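Local structure of transcriptional regulator containing CBS domains (Streptococcus pneumoniae, 6UOF) at residues M70-N82 with R89-V101. The protein is probably a transcriptional regulator that senses a small ligand, likely a nucleotide, through the paired CBS domains that make up this chain. Numbering follows the deposited sequence. Where two conformers were deposited one is given.
Sequences MSRSLFLVGLSTN and RMIAEDFEMVPVV
Phe75 slots its ring between Arg89 and Val98. On one face, the aliphatic part of Arg89 slides past in the opposite direction: its CD stands 3.5 Å from the Phe75 ring centroid, almost on the normal, a CH-pi contact. Extended from CG to NE, the arginine carries its guanidinium on past the ring centre, to lie flat over the CB-CG side, planes 16° apart, as an offset cation-pi stack. Two partners lie at its edge, in its plane: Arg89 NE donates to Glu93 OE1 at 3.0 Å in a salt bridge, and a water joins Arg89 NH1 to Leu74 O. Against the opposite face Val98 CG1 makes a second CH-pi contact, 3.9 Å from the Phe75 centroid. Phe95 receives the edge of Phe75 on its own face, a T-shaped pair with planes at 64°.

Beyond it the backbones pair: Val77 N donates to Pro99 O at 3.1 Å, and Val101 N to Val77 O at 2.8 Å, a single bridge, Val77 with Val100, on the edge of strand 97-101. Val77 CG1 meets Val98 CG1 at 3.9 Å, and Val77 CG2 meets Val100 CG2 at 3.8 Å. Leu76 CD2 rests on Pro99 CB at 3.7 Å.

Within this CBS domain, the loop borders strand 97-101, whose other neighbour is strand 107-112; Val5 of helix 5-8 touches Val77 and Val100, while Met90 reaches helix 113-118.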
loop_
_atom_site.group_PDB
_atom_site.type_symbol
_atom_site.label_atom_id
_atom_site.label_comp_id
_atom_site.label_asym_id
_atom_site.label_seq_id
_atom_site.Cartn_x
_atom_site.Cartn_y
_atom_site.Cartn_z
HETATM N N MSE A 70 1.134 12.255 2.250
HETATM C CA MSE A 70 1.606 10.881 2.160
HETATM C C MSE A 70 3.083 10.748 2.532
HETATM O O MSE A 70 3.862 11.697 2.404
HETATM C CB MSE A 70 1.375 10.348 0.740
HETATM C CG MSE A 70 2.277 10.966 -0.280
HETATM SE SE MSE A 70 1.727 10.441 -2.086
HETATM C CE MSE A 70 2.987 11.557 -3.083
ATOM N N SER A 71 3.427 9.533 2.983
ATOM C CA SER A 71 4.770 9.110 3.339
ATOM C C SER A 71 5.514 8.599 2.103
ATOM O O SER A 71 4.863 8.340 1.059
ATOM C CB SER A 71 4.740 7.990 4.357
ATOM O OG SER A 71 4.140 8.393 5.572
ATOM N N ARG A 72 6.828 8.420 2.241
ATOM C CA ARG A 72 7.655 7.816 1.171
ATOM C C ARG A 72 7.388 6.310 1.095
ATOM O O ARG A 72 7.181 5.661 2.148
ATOM C CB ARG A 72 9.148 8.019 1.449
ATOM C CG ARG A 72 9.630 9.464 1.542
ATOM C CD ARG A 72 9.374 10.299 0.303
ATOM N NE ARG A 72 7.992 10.734 0.212
ATOM C CZ ARG A 72 7.402 11.193 -0.887
ATOM N NH1 ARG A 72 6.126 11.537 -0.847
ATOM N NH2 ARG A 72 8.070 11.267 -2.020
ATOM N N SER A 73 7.403 5.789 -0.125
ATOM C CA SER A 73 7.289 4.332 -0.362
ATOM C C SER A 73 8.641 3.850 -0.900
ATOM O O SER A 73 8.967 4.175 -2.061
ATOM C CB SER A 73 6.180 4.036 -1.317
ATOM O OG SER A 73 5.991 2.632 -1.436
ATOM N N LEU A 74 9.416 3.138 -0.075
ATOM C CA LEU A 74 10.763 2.628 -0.470
ATOM C C LEU A 74 10.721 1.104 -0.647
ATOM O O LEU A 74 11.493 0.574 -1.481
ATOM C CB LEU A 74 11.773 3.001 0.618
ATOM C CG LEU A 74 13.185 2.461 0.406
ATOM C CD1 LEU A 74 13.827 3.093 -0.822
ATOM C CD2 LEU A 74 14.048 2.702 1.635
ATOM N N PHE A 75 9.908 0.424 0.164
ATOM C CA PHE A 75 9.764 -1.044 0.061
ATOM C C PHE A 75 8.622 -1.355 -0.898
ATOM O O PHE A 75 7.470 -1.034 -0.601
ATOM C CB PHE A 75 9.587 -1.661 1.450
ATOM C CG PHE A 75 9.535 -3.167 1.487
ATOM C CD1 PHE A 75 10.240 -3.938 0.573
ATOM C CD2 PHE A 75 8.880 -3.811 2.521
ATOM C CE1 PHE A 75 10.204 -5.322 0.635
ATOM C CE2 PHE A 75 8.858 -5.195 2.590
ATOM C CZ PHE A 75 9.529 -5.941 1.653
ATOM N N LEU A 76 8.994 -1.920 -2.040
ATOM C CA LEU A 76 8.056 -2.336 -3.107
ATOM C C LEU A 76 8.427 -3.754 -3.515
ATOM O O LEU A 76 9.626 -4.089 -3.484
ATOM C CB LEU A 76 8.186 -1.395 -4.304
ATOM C CG LEU A 76 7.865 0.068 -4.030
ATOM C CD1 LEU A 76 8.299 0.959 -5.191
ATOM C CD2 LEU A 76 6.393 0.264 -3.720
ATOM N N VAL A 77 7.429 -4.557 -3.850
ATOM C CA VAL A 77 7.713 -5.944 -4.309
ATOM C C VAL A 77 7.022 -6.189 -5.653
ATOM O O VAL A 77 6.179 -5.376 -6.063
ATOM C CB VAL A 77 7.270 -6.966 -3.245
ATOM C CG1 VAL A 77 8.006 -6.742 -1.932
ATOM C CG2 VAL A 77 5.767 -6.946 -3.047
ATOM N N GLY A 78 7.415 -7.283 -6.301
ATOM C CA GLY A 78 6.803 -7.745 -7.557
ATOM C C GLY A 78 6.156 -9.104 -7.376
ATOM O O GLY A 78 6.365 -9.743 -6.318
ATOM N N LEU A 79 5.436 -9.553 -8.401
ATOM C CA LEU A 79 4.742 -10.868 -8.349
ATOM C C LEU A 79 5.732 -12.007 -8.069
ATOM O O LEU A 79 5.336 -12.960 -7.369
ATOM C CB LEU A 79 3.998 -11.088 -9.673
ATOM C CG LEU A 79 2.853 -10.115 -9.954
ATOM C CD1 LEU A 79 2.219 -10.385 -11.309
ATOM C CD2 LEU A 79 1.787 -10.162 -8.871
ATOM N N SER A 80 6.955 -11.953 -8.613
ATOM C CA SER A 80 7.914 -13.080 -8.451
ATOM C C SER A 80 8.698 -12.987 -7.140
ATOM O O SER A 80 9.480 -13.912 -6.869
ATOM C CB SER A 80 8.865 -13.159 -9.614
ATOM O OG SER A 80 9.743 -12.041 -9.633
ATOM N N THR A 81 8.476 -11.945 -6.332
ATOM C CA THR A 81 9.272 -11.793 -5.085
ATOM C C THR A 81 8.969 -12.929 -4.094
ATOM O O THR A 81 7.775 -13.269 -3.909
ATOM C CB THR A 81 9.014 -10.424 -4.447
ATOM O OG1 THR A 81 9.342 -9.414 -5.404
ATOM C CG2 THR A 81 9.797 -10.219 -3.170
ATOM N N ASN A 82 10.026 -13.481 -3.482
ATOM C CA ASN A 82 9.958 -14.560 -2.461
ATOM C C ASN A 82 9.280 -14.022 -1.196
ATOM O O ASN A 82 9.740 -12.997 -0.649
ATOM C CB ASN A 82 11.352 -15.098 -2.118
ATOM C CG ASN A 82 11.335 -16.363 -1.281
ATOM O OD1 ASN A 82 10.400 -16.624 -0.515
ATOM N ND2 ASN A 82 12.393 -17.147 -1.383
ATOM N N ARG A 89 11.670 -8.606 6.081
ATOM C CA ARG A 89 11.699 -7.123 6.130
ATOM C C ARG A 89 10.477 -6.563 6.855
ATOM O O ARG A 89 10.593 -5.583 7.590
ATOM C CB ARG A 89 11.843 -6.550 4.724
ATOM C CG ARG A 89 12.096 -5.056 4.734
ATOM C CD ARG A 89 12.590 -4.551 3.401
ATOM N NE ARG A 89 12.685 -3.100 3.414
ATOM C CZ ARG A 89 13.083 -2.375 2.376
ATOM N NH1 ARG A 89 13.432 -2.975 1.250
ATOM N NH2 ARG A 89 13.138 -1.055 2.465
HETATM N N MSE A 90 9.297 -7.169 6.677
HETATM C CA MSE A 90 8.122 -6.678 7.373
HETATM C C MSE A 90 8.333 -6.798 8.889
HETATM O O MSE A 90 7.911 -5.920 9.642
HETATM C CB MSE A 90 6.876 -7.438 6.906
HETATM C CG MSE A 90 6.553 -7.244 5.428
HETATM SE SE MSE A 90 4.763 -7.900 4.934
HETATM C CE MSE A 90 3.597 -6.461 5.589
ATOM N N ILE A 91 8.990 -7.878 9.332
ATOM C CA ILE A 91 9.246 -8.054 10.760
ATOM C C ILE A 91 10.320 -7.055 11.222
ATOM O O ILE A 91 10.101 -6.359 12.252
ATOM C CB ILE A 91 9.648 -9.512 11.060
ATOM C CG1 ILE A 91 8.445 -10.450 10.922
ATOM C CG2 ILE A 91 10.286 -9.645 12.440
ATOM C CD1 ILE A 91 8.812 -11.889 10.698
ATOM N N ALA A 92 11.440 -6.993 10.506
ATOM C CA ALA A 92 12.568 -6.150 10.954
ATOM C C ALA A 92 12.174 -4.673 10.973
ATOM O O ALA A 92 12.645 -3.968 11.882
ATOM C CB ALA A 92 13.760 -6.371 10.051
ATOM N N GLU A 93 11.349 -4.217 10.019
ATOM C CA GLU A 93 11.016 -2.770 9.837
ATOM C C GLU A 93 9.566 -2.446 10.229
ATOM O O GLU A 93 9.146 -1.299 10.037
ATOM C CB GLU A 93 11.369 -2.373 8.404
ATOM C CG GLU A 93 12.851 -2.557 8.108
ATOM C CD GLU A 93 13.305 -2.259 6.687
ATOM O OE1 GLU A 93 12.568 -1.591 5.953
ATOM O OE2 GLU A 93 14.396 -2.718 6.319
ATOM N N ASP A 94 8.844 -3.429 10.765
ATOM C CA ASP A 94 7.464 -3.297 11.309
ATOM C C ASP A 94 6.505 -2.741 10.250
ATOM O O ASP A 94 5.861 -1.710 10.473
ATOM C CB ASP A 94 7.441 -2.503 12.614
ATOM C CG ASP A 94 6.200 -2.798 13.441
ATOM O OD1 ASP A 94 5.843 -4.001 13.566
ATOM O OD2 ASP A 94 5.594 -1.840 13.939
ATOM N N PHE A 95 6.437 -3.415 9.113
ATOM C CA PHE A 95 5.437 -3.048 8.089
ATOM C C PHE A 95 4.137 -3.829 8.302
ATOM O O PHE A 95 4.160 -5.015 8.719
ATOM C CB PHE A 95 5.945 -3.404 6.689
ATOM C CG PHE A 95 6.950 -2.448 6.105
ATOM C CD1 PHE A 95 8.316 -2.619 6.297
ATOM C CD2 PHE A 95 6.520 -1.382 5.328
ATOM C CE1 PHE A 95 9.222 -1.739 5.721
ATOM C CE2 PHE A 95 7.430 -0.500 4.774
ATOM C CZ PHE A 95 8.776 -0.677 4.982
ATOM N N GLU A 96 3.033 -3.205 7.910
ATOM C CA GLU A 96 1.681 -3.828 7.928
ATOM C C GLU A 96 1.244 -4.146 6.498
ATOM O O GLU A 96 0.427 -5.028 6.278
ATOM C CB GLU A 96 0.659 -2.881 8.557
ATOM C CG GLU A 96 0.826 -2.674 10.054
ATOM C CD GLU A 96 0.244 -3.775 10.926
ATOM O OE1 GLU A 96 -0.025 -3.497 12.106
ATOM O OE2 GLU A 96 0.028 -4.895 10.418
HETATM N N MSE A 97 1.840 -3.453 5.519
HETATM C CA MSE A 97 1.356 -3.519 4.100
HETATM C C MSE A 97 2.540 -3.150 3.213
HETATM O O MSE A 97 3.335 -2.319 3.617
HETATM C CB MSE A 97 0.220 -2.506 3.926
HETATM C CG MSE A 97 -0.387 -2.354 2.542
HETATM SE SE MSE A 97 0.595 -1.115 1.400
HETATM C CE MSE A 97 0.459 0.686 2.116
ATOM N N VAL A 98 2.685 -3.824 2.078
ATOM C CA VAL A 98 3.711 -3.495 1.099
ATOM C C VAL A 98 3.060 -3.432 -0.277
ATOM O O VAL A 98 2.346 -4.363 -0.678
ATOM C CB VAL A 98 4.872 -4.502 1.095
ATOM C CG1 VAL A 98 5.977 -4.070 0.139
ATOM C CG2 VAL A 98 5.428 -4.719 2.492
ATOM N N PRO A 99 3.260 -2.338 -1.045
ATOM C CA PRO A 99 2.714 -2.288 -2.396
ATOM C C PRO A 99 3.395 -3.271 -3.355
ATOM O O PRO A 99 4.589 -3.512 -3.266
ATOM C CB PRO A 99 2.988 -0.852 -2.849
ATOM C CG PRO A 99 3.240 -0.087 -1.569
ATOM C CD PRO A 99 3.948 -1.084 -0.677
ATOM N N VAL A 100 2.581 -3.816 -4.265
ATOM C CA VAL A 100 3.054 -4.744 -5.325
ATOM C C VAL A 100 3.010 -3.965 -6.635
ATOM O O VAL A 100 1.940 -3.422 -6.946
ATOM C CB VAL A 100 2.180 -6.010 -5.386
ATOM C CG1 VAL A 100 2.669 -6.977 -6.451
ATOM C CG2 VAL A 100 2.104 -6.699 -4.026
ATOM N N VAL A 101 4.117 -3.969 -7.376
ATOM C CA VAL A 101 4.199 -3.155 -8.619
ATOM C C VAL A 101 4.756 -3.980 -9.774
ATOM O O VAL A 101 5.464 -4.973 -9.565
ATOM C CB VAL A 101 5.078 -1.904 -8.402
ATOM C CG1 VAL A 101 4.484 -0.978 -7.360
ATOM C CG2 VAL A 101 6.524 -2.247 -8.090
HETATM O O HOH W 1 14.268 -0.876 -0.532
HETATM O O HOH W 2 5.486 -7.603 -10.644
#